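Local coordinates for protein LD10117p (Drosophila melanogaster, PDB 5HJQ) that acts as a GTPase-activating protein for Rab35 in synaptic vesicle protein recycling and binds phosphoinositides through its TBC domain, at residues 309-323 with 334-346. Sequence-based numbering, arbitrary orientation.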
# COMPACT_ATOMS: atom_id res chain seq x y z
N ILE A 309 3.48 -4.72 -12.51
CA ILE A 309 4.89 -4.92 -12.20
C ILE A 309 5.40 -6.24 -12.79
O ILE A 309 6.48 -6.29 -13.38
CB ILE A 309 5.15 -4.91 -10.68
CG1 ILE A 309 4.89 -3.52 -10.10
CG2 ILE A 309 6.57 -5.37 -10.37
CD1 ILE A 309 5.18 -3.41 -8.62
N LEU A 310 4.60 -7.30 -12.63
CA LEU A 310 4.96 -8.62 -13.14
C LEU A 310 5.08 -8.63 -14.67
O LEU A 310 5.99 -9.25 -15.22
CB LEU A 310 3.94 -9.66 -12.69
CG LEU A 310 4.08 -10.10 -11.23
CD1 LEU A 310 2.88 -10.91 -10.78
CD2 LEU A 310 5.36 -10.90 -11.05
N ASN A 311 4.15 -7.96 -15.35
CA ASN A 311 4.23 -7.83 -16.80
C ASN A 311 5.44 -7.01 -17.22
O ASN A 311 6.17 -7.39 -18.14
CB ASN A 311 2.95 -7.19 -17.36
CG ASN A 311 1.73 -8.04 -17.12
OD1 ASN A 311 1.84 -9.21 -16.77
ND2 ASN A 311 0.55 -7.45 -17.30
N LEU A 312 5.65 -5.87 -16.56
CA LEU A 312 6.79 -5.01 -16.85
C LEU A 312 8.12 -5.72 -16.60
O LEU A 312 9.09 -5.50 -17.32
CB LEU A 312 6.72 -3.73 -16.02
CG LEU A 312 5.66 -2.69 -16.39
CD1 LEU A 312 5.63 -1.57 -15.37
CD2 LEU A 312 5.91 -2.14 -17.79
N PHE A 313 8.16 -6.57 -15.58
CA PHE A 313 9.39 -7.27 -15.23
C PHE A 313 9.71 -8.37 -16.24
O PHE A 313 10.87 -8.59 -16.58
CB PHE A 313 9.31 -7.86 -13.82
CG PHE A 313 10.58 -8.54 -13.38
CD1 PHE A 313 11.69 -7.79 -13.03
CD2 PHE A 313 10.66 -9.92 -13.31
CE1 PHE A 313 12.86 -8.41 -12.62
CE2 PHE A 313 11.82 -10.54 -12.90
CZ PHE A 313 12.93 -9.79 -12.56
N HIS A 314 8.68 -9.07 -16.71
CA HIS A 314 8.86 -10.12 -17.71
C HIS A 314 9.30 -9.52 -19.04
O HIS A 314 10.21 -10.04 -19.69
CB HIS A 314 7.58 -10.92 -17.89
CG HIS A 314 7.72 -12.07 -18.84
ND1 HIS A 314 6.66 -12.56 -19.57
CD2 HIS A 314 8.79 -12.81 -19.18
CE1 HIS A 314 7.07 -13.56 -20.32
NE2 HIS A 314 8.36 -13.74 -20.11
N LYS A 315 8.65 -8.43 -19.43
CA LYS A 315 9.01 -7.69 -20.64
C LYS A 315 10.46 -7.25 -20.59
O LYS A 315 11.21 -7.40 -21.56
CB LYS A 315 8.10 -6.47 -20.82
CG LYS A 315 8.64 -5.42 -21.77
CD LYS A 315 7.57 -4.41 -22.14
CE LYS A 315 8.09 -3.37 -23.12
NZ LYS A 315 8.94 -2.34 -22.45
N GLU A 316 10.84 -6.71 -19.44
CA GLU A 316 12.20 -6.23 -19.21
C GLU A 316 13.18 -7.40 -19.32
O GLU A 316 14.22 -7.28 -19.95
CB GLU A 316 12.28 -5.55 -17.84
CG GLU A 316 13.31 -4.44 -17.73
CD GLU A 316 13.02 -3.25 -18.62
OE1 GLU A 316 11.84 -3.03 -18.97
OE2 GLU A 316 13.98 -2.55 -18.99
N CYS A 317 12.83 -8.54 -18.73
CA CYS A 317 13.71 -9.71 -18.73
C CYS A 317 14.04 -10.22 -20.13
O CYS A 317 15.08 -10.85 -20.34
CB CYS A 317 13.07 -10.84 -17.92
SG CYS A 317 13.23 -10.66 -16.14
N GLN A 318 13.17 -9.93 -21.09
CA GLN A 318 13.32 -10.46 -22.44
C GLN A 318 14.50 -9.87 -23.24
O GLN A 318 14.88 -10.45 -24.25
CB GLN A 318 12.01 -10.26 -23.21
CG GLN A 318 10.93 -11.30 -22.93
CD GLN A 318 9.65 -11.05 -23.70
OE1 GLN A 318 9.61 -10.18 -24.58
NE2 GLN A 318 8.60 -11.80 -23.39
N SER A 319 15.09 -8.75 -22.79
CA SER A 319 16.05 -8.00 -23.63
C SER A 319 16.83 -6.87 -22.93
O SER A 319 16.43 -5.72 -23.08
CB SER A 319 15.28 -7.39 -24.82
OG SER A 319 14.28 -6.48 -24.38
N ASN A 320 17.94 -7.13 -22.24
CA ASN A 320 18.21 -6.23 -21.12
C ASN A 320 19.48 -6.45 -20.29
O ASN A 320 20.03 -7.54 -20.25
N ASN A 321 19.86 -5.40 -19.56
CA ASN A 321 21.09 -5.34 -18.79
C ASN A 321 21.33 -6.49 -17.82
O ASN A 321 22.09 -7.43 -18.09
N GLU A 322 20.69 -6.34 -16.66
CA GLU A 322 20.92 -7.14 -15.46
C GLU A 322 19.85 -8.19 -15.24
O GLU A 322 20.06 -9.18 -14.54
CB GLU A 322 20.96 -6.24 -14.22
CG GLU A 322 20.14 -4.98 -14.40
CD GLU A 322 20.36 -3.94 -13.32
OE1 GLU A 322 20.40 -4.31 -12.13
OE2 GLU A 322 20.49 -2.75 -13.67
N TRP A 323 18.68 -7.96 -15.82
CA TRP A 323 17.53 -8.83 -15.60
C TRP A 323 17.51 -9.98 -16.60
O TRP A 323 16.44 -10.44 -17.02
CB TRP A 323 16.23 -8.02 -15.65
CG TRP A 323 16.33 -6.67 -14.96
CD1 TRP A 323 16.31 -5.45 -15.55
CD2 TRP A 323 16.51 -6.42 -13.56
NE1 TRP A 323 16.44 -4.45 -14.62
CE2 TRP A 323 16.57 -5.02 -13.39
CE3 TRP A 323 16.62 -7.24 -12.43
CZ2 TRP A 323 16.73 -4.43 -12.15
CZ3 TRP A 323 16.78 -6.65 -11.19
CH2 TRP A 323 16.83 -5.25 -11.06
N ASN A 334 14.10 -10.80 -4.94
CA ASN A 334 14.62 -9.45 -4.74
C ASN A 334 15.04 -8.90 -6.09
O ASN A 334 15.41 -7.74 -6.21
CB ASN A 334 15.76 -9.37 -3.72
CG ASN A 334 15.54 -10.26 -2.52
OD1 ASN A 334 14.38 -10.50 -2.07
ND2 ASN A 334 16.66 -10.62 -1.87
N ALA A 335 14.94 -9.72 -7.13
CA ALA A 335 15.15 -9.19 -8.47
C ALA A 335 13.98 -8.27 -8.81
O ALA A 335 14.15 -7.23 -9.43
CB ALA A 335 15.29 -10.29 -9.50
N LEU A 336 12.80 -8.66 -8.34
CA LEU A 336 11.60 -7.85 -8.52
C LEU A 336 11.67 -6.56 -7.72
O LEU A 336 11.30 -5.49 -8.21
CB LEU A 336 10.35 -8.65 -8.13
CG LEU A 336 9.91 -9.70 -9.16
CD1 LEU A 336 9.16 -10.85 -8.49
CD2 LEU A 336 9.06 -9.06 -10.23
N ILE A 337 12.17 -6.66 -6.49
CA ILE A 337 12.35 -5.49 -5.64
C ILE A 337 13.32 -4.50 -6.26
O ILE A 337 13.05 -3.30 -6.32
CB ILE A 337 12.88 -5.89 -4.24
CG1 ILE A 337 11.84 -6.75 -3.51
CG2 ILE A 337 13.22 -4.66 -3.42
CD1 ILE A 337 10.56 -6.03 -3.19
N LYS A 338 14.46 -5.00 -6.73
CA LYS A 338 15.46 -4.16 -7.37
C LYS A 338 14.91 -3.49 -8.63
O LYS A 338 15.19 -2.32 -8.90
CB LYS A 338 16.72 -4.96 -7.71
CG LYS A 338 17.49 -5.49 -6.51
CD LYS A 338 18.81 -6.10 -6.93
CE LYS A 338 18.62 -7.18 -8.00
NZ LYS A 338 19.60 -8.29 -7.85
N PHE A 339 14.13 -4.25 -9.39
CA PHE A 339 13.52 -3.75 -10.62
C PHE A 339 12.55 -2.60 -10.33
O PHE A 339 12.48 -1.64 -11.10
CB PHE A 339 12.79 -4.88 -11.35
CG PHE A 339 11.99 -4.42 -12.54
CD1 PHE A 339 12.62 -4.03 -13.71
CD2 PHE A 339 10.60 -4.38 -12.48
CE1 PHE A 339 11.88 -3.61 -14.80
CE2 PHE A 339 9.86 -3.96 -13.57
CZ PHE A 339 10.50 -3.57 -14.73
N CYS A 340 11.81 -2.71 -9.23
CA CYS A 340 10.83 -1.70 -8.86
C CYS A 340 11.49 -0.39 -8.46
O CYS A 340 10.98 0.69 -8.77
CB CYS A 340 9.96 -2.21 -7.71
SG CYS A 340 8.84 -3.56 -8.15
N LYS A 341 12.63 -0.47 -7.78
CA LYS A 341 13.38 0.71 -7.38
C LYS A 341 13.82 1.52 -8.59
O LYS A 341 14.02 2.74 -8.50
CB LYS A 341 14.60 0.33 -6.54
CG LYS A 341 14.29 -0.53 -5.32
CD LYS A 341 14.84 0.11 -4.06
CE LYS A 341 14.64 -0.78 -2.84
NZ LYS A 341 15.46 -2.02 -2.92
N LYS A 342 13.97 0.85 -9.72
CA LYS A 342 14.38 1.50 -10.96
C LYS A 342 13.32 1.34 -12.04
O LYS A 342 13.63 1.27 -13.23
CB LYS A 342 15.71 0.91 -11.45
CG LYS A 342 16.72 0.66 -10.35
CD LYS A 342 17.91 1.61 -10.43
CE LYS A 342 19.14 0.90 -10.99
NZ LYS A 342 20.35 1.77 -10.95
N ILE A 343 12.05 1.27 -11.62
CA ILE A 343 10.93 1.02 -12.52
C ILE A 343 10.93 2.00 -13.70
O ILE A 343 11.02 3.21 -13.51
CB ILE A 343 9.57 1.07 -11.76
CG1 ILE A 343 8.42 0.60 -12.65
CG2 ILE A 343 9.30 2.45 -11.17
CD1 ILE A 343 8.23 -0.90 -12.66
N PRO A 344 10.89 1.46 -14.93
CA PRO A 344 11.06 2.27 -16.14
C PRO A 344 9.78 2.96 -16.65
O PRO A 344 9.76 3.39 -17.80
CB PRO A 344 11.55 1.25 -17.16
CG PRO A 344 10.93 -0.03 -16.72
CD PRO A 344 10.89 0.02 -15.22
N VAL A 345 8.75 3.06 -15.82
CA VAL A 345 7.57 3.83 -16.21
C VAL A 345 7.22 4.89 -15.18
O VAL A 345 7.51 4.74 -13.99
CB VAL A 345 6.33 2.92 -16.43
CG1 VAL A 345 6.55 2.00 -17.63
CG2 VAL A 345 6.01 2.13 -15.18
N SER A 346 6.59 5.97 -15.64
CA SER A 346 6.14 7.04 -14.76
C SER A 346 4.99 6.55 -13.89
O SER A 346 4.38 5.53 -14.20
CB SER A 346 5.71 8.26 -15.59
OG SER A 346 4.54 7.98 -16.34
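F339 meets F313 and W323 in an aromatic cluster joining helix 309-317 and the loop after it, which carries W323, to helix 334-341; the two helix axes cross at 94° and 10.7 Å. Both ring pairs are T-shaped. F313 turns its edge to the face of F339, centroids 5.2 Å apart, while F339 presents its own edge to the five-membered ring of W323, planes at 89°. CH-pi contacts reinforce them: L336 CD2 lies over the F313 face, 3.9 Å from the ring centroid, and F339 CB over the six-membered ring of W323. K338 CB touches the rim of that indole, 3.4 Å from W323 CH2. With CG anti to the backbone N (chi1 173°), the F339 side chain sits as a knob in the hole formed by I309, L312, F313 and E316 on helix 309-317; its CE1 lies 3.4 Å from E316 CG. Replacing F339 by alanine would probably open a gap between the helices and leave the F313 edge and the W323 face without their aromatic partner. Apolar contacts extend the interface: L312 CD1 meets V345 CG2 tip to tip at 3.7 Å and also touches I343 CD1, the L312 and I343 side chains lying about at right angles, while I309 CG2 rests on C340 SG. This largely buried corner of the all-helical TBC domain is backed by F258 of helix 252-261 behind L310 and F313, W277 of helix 274-279 against I309, L336 and C340, and I328 of helix 325-328 beside F313 and A335.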